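Local coordinates for yersinopine dehydrogenase (Yersinia pestis, PDB 6C4M), which catalyses the NADPH-dependent reductive condensation of pyruvate with an amino-acid-derived intermediate, the last step in making the metallophore yersinopine, at residues Q106-A111 and P130-V135; Q100-W105 and W126-Q131. All coordinates share one frame; numbering follows the deposited sequence.

Contact 1. Residues Q106-A111 and P130-V135; sequences QRLILA and PQLKSV. With NAP (NADP nicotinamide-adenine-dinucleotide phosphate), chain B.
Gln106 and Arg107 meet Lys133 and Ser134 where two parallel strands of the Rossmann-type nucleotide-binding sheet begin side by side, 107-110 and 134-137, joined by a beta-alpha-beta crossover through helix 117-121. The carbonyl oxygen of Gln106 takes two backbone bonds. Ser134 N reaches Gln106 O in the carbonyl plane at 3.1 Å. Lys133 N, 2.7 Å from Gln106 O, comes in tilted from that plane. Two residues on, Leu108 N donates to Ser134 O at 3.0 Å, setting the parallel register of Arg107 with Ser134 and Leu108 with Val135.

The Gln106 chain runs out extended, its CG anti to the carbonyl carbon, which lays CG against Gln131 O. Its amide stands 56° from the plane of the Gln131 amide, while OE1 lies over the Lys133 methylenes, 3.3 Å from CD, the two side chains pointing the same way. On one face of the sheet Arg107 swings CG away from its backbone N (chi1 175°), bringing that methylene to 3.3 Å from Ser134 OG. Both polar ends find their partner outside the strands: Glu226 forms a salt bridge with the guanidinium and hydrogen-bonds Ser134 OG. The guanidinium also makes a cation-pi contact with Trp229. On the opposite face Leu108 meets Leu132, from the loop before the second strand, at about a right angle, CG of Leu108 on CD1 of Leu132. The strand 107-110 leads to the cofactor, where Ala111 O lies 3.3 Å from C5D of NADP.

Contact 2. Residues Q100-W105 and W126-Q131; sequences QAVGDW and WAALPQ
The indole of Trp105 meets Leu129 at its edge, where the methyl CD2 of Leu129 lies in the ring plane, 3.9 Å from Trp105 CD1; Arg48 adds a cation-pi contact to the same ring. Leu129, with CG anti to its carbonyl carbon (chi1 -64°), pushes both methyls into the bend of 100-105: CD1 and CD2 each sit near Ala101 O, and CD2 also touches Val102 CA at 3.6 Å. Ala101 O, buried here, has no hydrogen-bonding partner in the model. Ala101 is the centre of an inverse gamma turn in the loop that leads into strand 107-110 of the Rossmann-type sheet, and the facing loop 126-131 follows helix 117-121 and precedes strand 134-137. The loops are joined directly by Gly103 N, which donates almost straight (173°) to Ala128 O at 2.8 Å. Beside this bond the methyl CB of Ala128 presses on Val102 CG1 at 3.4 Å, a tight fit. Farther along, one water donates to Gly103 O and Trp105 O and accepts from Gln131 N, 2.8 Å away, bridging the loops just before the strands pair. Asp104 turns its carboxylate to a salt bridge with Arg48, while its CB faces Gln131 OE1.

Contacts 1 and 2 follow one another along the same two chain stretches, their centres about 9 Å apart, and share Pro130 and Gln131. Contact 1 is mostly buried, though its Gln131 and Lys133 end is exposed, and belongs to the sheet, joined by parallel-strand backbone bonds, with a doubly bonded carbonyl at its start, aliphatic side chains on one face and a charged network on the other. Contact 2 lies farther from the chain's centre and is only partly buried; it pairs the loops feeding those strands, with a single direct backbone bond and a bridging water in place of regular pairing. Apolar packing runs between them: Trp126 CZ3 lies 3.5 Å from Leu132 CD2, and Leu108 CD1 approaches both that ring and Leu129.

Contact 1. Residues Q106-A111 and P130-V135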
# COMPACT_ATOMS: atom_id res chain seq x y z
N GLN A 106 -19.00 -45.15 9.62
CA GLN A 106 -18.38 -45.46 8.34
C GLN A 106 -17.57 -44.31 7.75
O GLN A 106 -16.79 -44.54 6.82
CB GLN A 106 -19.45 -45.90 7.35
CG GLN A 106 -20.17 -47.14 7.89
CD GLN A 106 -21.01 -47.84 6.87
OE1 GLN A 106 -20.78 -47.72 5.68
NE2 GLN A 106 -21.97 -48.64 7.34
N ARG A 107 -17.69 -43.11 8.30
CA ARG A 107 -16.93 -41.96 7.82
C ARG A 107 -16.46 -41.18 9.03
O ARG A 107 -17.26 -40.88 9.94
CB ARG A 107 -17.80 -41.11 6.88
CG ARG A 107 -17.16 -39.85 6.40
CD ARG A 107 -18.17 -38.97 5.70
NE ARG A 107 -18.69 -39.55 4.46
CZ ARG A 107 -19.98 -39.74 4.20
NH1 ARG A 107 -20.91 -39.42 5.09
NH2 ARG A 107 -20.35 -40.22 3.02
N LEU A 108 -15.15 -40.94 9.09
CA LEU A 108 -14.57 -39.99 10.01
C LEU A 108 -14.15 -38.74 9.25
O LEU A 108 -13.56 -38.82 8.16
CB LEU A 108 -13.35 -40.56 10.73
CG LEU A 108 -13.51 -41.87 11.47
CD1 LEU A 108 -12.20 -42.18 12.18
CD2 LEU A 108 -14.68 -41.80 12.44
N ILE A 109 -14.48 -37.58 9.80
CA ILE A 109 -14.03 -36.31 9.24
C ILE A 109 -13.14 -35.63 10.28
O ILE A 109 -13.57 -35.38 11.41
CB ILE A 109 -15.21 -35.40 8.83
CG1 ILE A 109 -16.14 -36.16 7.85
CG2 ILE A 109 -14.65 -34.11 8.20
CD1 ILE A 109 -17.38 -35.41 7.39
N LEU A 110 -11.88 -35.37 9.90
CA LEU A 110 -10.95 -34.68 10.80
C LEU A 110 -11.15 -33.20 10.62
O LEU A 110 -10.76 -32.62 9.61
CB LEU A 110 -9.50 -35.09 10.53
CG LEU A 110 -9.15 -36.42 11.19
CD1 LEU A 110 -7.80 -36.93 10.74
CD2 LEU A 110 -9.10 -36.24 12.67
N ALA A 111 -11.83 -32.60 11.60
CA ALA A 111 -12.04 -31.17 11.68
C ALA A 111 -11.17 -30.51 12.73
O ALA A 111 -11.47 -29.38 13.13
CB ALA A 111 -13.51 -30.86 11.98
N PRO A 130 -15.31 -51.47 12.57
CA PRO A 130 -15.27 -52.52 11.54
C PRO A 130 -15.84 -52.10 10.21
O PRO A 130 -15.50 -52.70 9.18
CB PRO A 130 -16.11 -53.66 12.16
CG PRO A 130 -17.04 -52.95 13.13
CD PRO A 130 -16.26 -51.79 13.66
N GLN A 131 -16.67 -51.06 10.17
CA GLN A 131 -17.32 -50.65 8.94
C GLN A 131 -16.79 -49.33 8.40
O GLN A 131 -17.42 -48.71 7.53
CB GLN A 131 -18.82 -50.55 9.16
CG GLN A 131 -19.42 -51.83 9.63
CD GLN A 131 -20.85 -51.85 9.31
OE1 GLN A 131 -21.67 -51.23 9.99
NE2 GLN A 131 -21.19 -52.54 8.23
N LEU A 132 -15.64 -48.90 8.89
CA LEU A 132 -15.04 -47.66 8.44
C LEU A 132 -14.75 -47.72 6.94
O LEU A 132 -14.04 -48.62 6.47
CB LEU A 132 -13.75 -47.39 9.22
CG LEU A 132 -13.04 -46.09 8.81
CD1 LEU A 132 -13.92 -44.87 9.11
CD2 LEU A 132 -11.71 -46.01 9.55
N LYS A 133 -15.27 -46.74 6.19
CA LYS A 133 -15.04 -46.64 4.75
C LYS A 133 -14.22 -45.43 4.31
O LYS A 133 -13.59 -45.49 3.24
CB LYS A 133 -16.38 -46.55 4.00
CG LYS A 133 -17.35 -47.70 4.22
CD LYS A 133 -18.54 -47.53 3.26
CE LYS A 133 -18.45 -48.46 2.05
NZ LYS A 133 -19.13 -49.79 2.30
N SER A 134 -14.26 -44.31 5.04
CA SER A 134 -13.58 -43.12 4.55
C SER A 134 -13.10 -42.24 5.70
O SER A 134 -13.73 -42.15 6.77
CB SER A 134 -14.49 -42.33 3.63
OG SER A 134 -15.62 -41.89 4.35
N VAL A 135 -11.98 -41.58 5.46
CA VAL A 135 -11.44 -40.58 6.35
C VAL A 135 -11.20 -39.32 5.54
O VAL A 135 -10.43 -39.34 4.57
CB VAL A 135 -10.13 -41.07 6.99
CG1 VAL A 135 -9.49 -39.95 7.75
CG2 VAL A 135 -10.41 -42.27 7.90
PA NAP B . -10.43 -24.84 15.40
O1A NAP B . -9.49 -25.09 14.28
O2A NAP B . -10.05 -23.57 16.21
O5B NAP B . -10.40 -26.17 16.36
C5B NAP B . -11.12 -27.31 15.83
C4B NAP B . -11.04 -28.44 16.88
O4B NAP B . -9.53 -28.73 17.10
C3B NAP B . -11.53 -28.08 18.01
O3B NAP B . -12.20 -29.20 18.67
C2B NAP B . -10.23 -27.65 18.93
O2B NAP B . -10.54 -27.83 20.35
C1B NAP B . -9.29 -28.45 18.59
N9A NAP B . -8.04 -27.67 18.61
C8A NAP B . -7.66 -26.47 18.14
N7A NAP B . -6.38 -26.34 18.53
C5A NAP B . -6.01 -27.46 19.22
C6A NAP B . -4.79 -27.76 19.78
N6A NAP B . -3.51 -27.07 19.89
N1A NAP B . -4.63 -28.93 20.42
C2A NAP B . -5.67 -29.83 20.50
N3A NAP B . -6.88 -29.53 19.94
C4A NAP B . -7.04 -28.32 19.29
O3 NAP B . -11.94 -24.63 14.75
PN NAP B . -12.42 -24.49 13.22
O1N NAP B . -13.73 -25.15 13.18
O2N NAP B . -12.50 -22.97 12.95
O5D NAP B . -11.38 -25.12 12.07
C5D NAP B . -11.57 -26.45 11.53
C4D NAP B . -10.45 -26.67 10.50
O4D NAP B . -10.60 -25.62 9.31
C3D NAP B . -9.24 -26.49 10.97
O3D NAP B . -8.33 -27.36 10.13
C2D NAP B . -8.85 -25.04 10.65
O2D NAP B . -7.52 -24.99 10.44
C1D NAP B . -9.57 -24.82 9.30
N1N NAP B . -10.05 -23.44 9.06
C2N NAP B . -11.26 -23.01 9.48
C3N NAP B . -11.66 -21.69 9.19
C7N NAP B . -13.03 -21.16 9.66
O7N NAP B . -13.58 -20.31 9.08
N7N NAP B . -13.60 -21.75 10.84
C4N NAP B . -10.83 -20.85 8.50
C5N NAP B . -9.63 -21.28 8.09
C6N NAP B . -9.23 -22.59 8.36
P2B NAP B . -11.33 -26.59 21.21
O1X NAP B . -10.27 -25.58 21.60
O2X NAP B . -12.35 -25.93 20.34
O3X NAP B . -11.93 -27.18 22.47

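Contact 2. Residues Q100-W105 and W126-Q131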
# COMPACT_ATOMS: atom_id res chain seq x y z
N GLN A 100 -13.28 -43.61 22.86
CA GLN A 100 -14.69 -43.90 22.64
C GLN A 100 -15.12 -43.75 21.18
O GLN A 100 -16.32 -43.85 20.88
CB GLN A 100 -15.57 -42.99 23.52
CG GLN A 100 -15.48 -43.24 25.03
CD GLN A 100 -16.10 -42.10 25.85
OE1 GLN A 100 -15.96 -40.92 25.51
NE2 GLN A 100 -16.80 -42.46 26.91
N ALA A 101 -14.18 -43.52 20.25
CA ALA A 101 -14.50 -43.40 18.82
C ALA A 101 -14.58 -44.81 18.24
O ALA A 101 -13.66 -45.32 17.61
CB ALA A 101 -13.47 -42.54 18.09
N VAL A 102 -15.72 -45.46 18.50
CA VAL A 102 -15.92 -46.88 18.20
C VAL A 102 -17.34 -47.12 17.72
O VAL A 102 -18.26 -46.34 17.98
CB VAL A 102 -15.67 -47.78 19.42
CG1 VAL A 102 -14.30 -47.55 19.97
CG2 VAL A 102 -16.72 -47.54 20.49
N GLY A 103 -17.54 -48.25 17.07
CA GLY A 103 -18.87 -48.64 16.63
C GLY A 103 -19.03 -48.68 15.13
O GLY A 103 -18.08 -48.99 14.41
N ASP A 104 -20.22 -48.37 14.63
CA ASP A 104 -20.52 -48.61 13.23
C ASP A 104 -20.24 -47.41 12.33
O ASP A 104 -20.65 -47.42 11.17
CB ASP A 104 -21.99 -49.05 13.08
CG ASP A 104 -22.97 -47.94 13.45
OD1 ASP A 104 -22.51 -46.79 13.64
OD2 ASP A 104 -24.19 -48.21 13.55
N TRP A 105 -19.58 -46.37 12.85
CA TRP A 105 -19.23 -45.23 12.04
C TRP A 105 -18.53 -45.67 10.75
O TRP A 105 -17.56 -46.42 10.79
CB TRP A 105 -18.31 -44.27 12.81
CG TRP A 105 -18.87 -43.88 14.14
CD1 TRP A 105 -18.44 -44.31 15.37
CD2 TRP A 105 -20.00 -43.03 14.38
NE1 TRP A 105 -19.23 -43.75 16.36
CE2 TRP A 105 -20.19 -42.97 15.78
CE3 TRP A 105 -20.85 -42.29 13.54
CZ2 TRP A 105 -21.21 -42.22 16.36
CZ3 TRP A 105 -21.85 -41.54 14.13
CH2 TRP A 105 -22.02 -41.52 15.52
N TRP A 126 -8.84 -48.36 15.88
CA TRP A 126 -9.28 -48.71 14.54
C TRP A 126 -9.98 -50.05 14.52
O TRP A 126 -10.94 -50.25 13.77
CB TRP A 126 -8.07 -48.71 13.61
CG TRP A 126 -7.39 -47.37 13.54
CD1 TRP A 126 -6.19 -47.01 14.05
CD2 TRP A 126 -7.91 -46.20 12.89
NE1 TRP A 126 -5.91 -45.71 13.77
CE2 TRP A 126 -6.96 -45.18 13.06
CE3 TRP A 126 -9.09 -45.93 12.19
CZ2 TRP A 126 -7.15 -43.91 12.56
CZ3 TRP A 126 -9.28 -44.65 11.70
CH2 TRP A 126 -8.31 -43.66 11.89
N ALA A 127 -9.52 -50.99 15.37
CA ALA A 127 -10.11 -52.32 15.39
C ALA A 127 -11.58 -52.26 15.75
O ALA A 127 -12.36 -53.12 15.34
CB ALA A 127 -9.37 -53.23 16.39
N ALA A 128 -11.98 -51.23 16.49
CA ALA A 128 -13.36 -51.09 16.93
C ALA A 128 -14.22 -50.30 15.96
O ALA A 128 -15.32 -49.87 16.33
CB ALA A 128 -13.40 -50.43 18.30
N LEU A 129 -13.74 -50.09 14.73
CA LEU A 129 -14.49 -49.43 13.66
C LEU A 129 -14.51 -50.40 12.48
O LEU A 129 -13.82 -50.19 11.48
CB LEU A 129 -13.85 -48.08 13.29
CG LEU A 129 -13.87 -47.04 14.42
CD1 LEU A 129 -12.98 -45.85 14.13
CD2 LEU A 129 -15.30 -46.58 14.66
N PRO A 130 -15.31 -51.47 12.57
CA PRO A 130 -15.27 -52.52 11.54
C PRO A 130 -15.84 -52.10 10.21
O PRO A 130 -15.50 -52.70 9.18
CB PRO A 130 -16.11 -53.66 12.16
CG PRO A 130 -17.04 -52.95 13.13
CD PRO A 130 -16.26 -51.79 13.66
N GLN A 131 -16.67 -51.06 10.17
CA GLN A 131 -17.32 -50.65 8.94
C GLN A 131 -16.79 -49.33 8.40
O GLN A 131 -17.42 -48.71 7.53
CB GLN A 131 -18.82 -50.55 9.16
CG GLN A 131 -19.42 -51.83 9.63
CD GLN A 131 -20.85 -51.85 9.31
OE1 GLN A 131 -21.67 -51.23 9.99
NE2 GLN A 131 -21.19 -52.54 8.23
O HOH W 1 -17.24 -48.89 11.89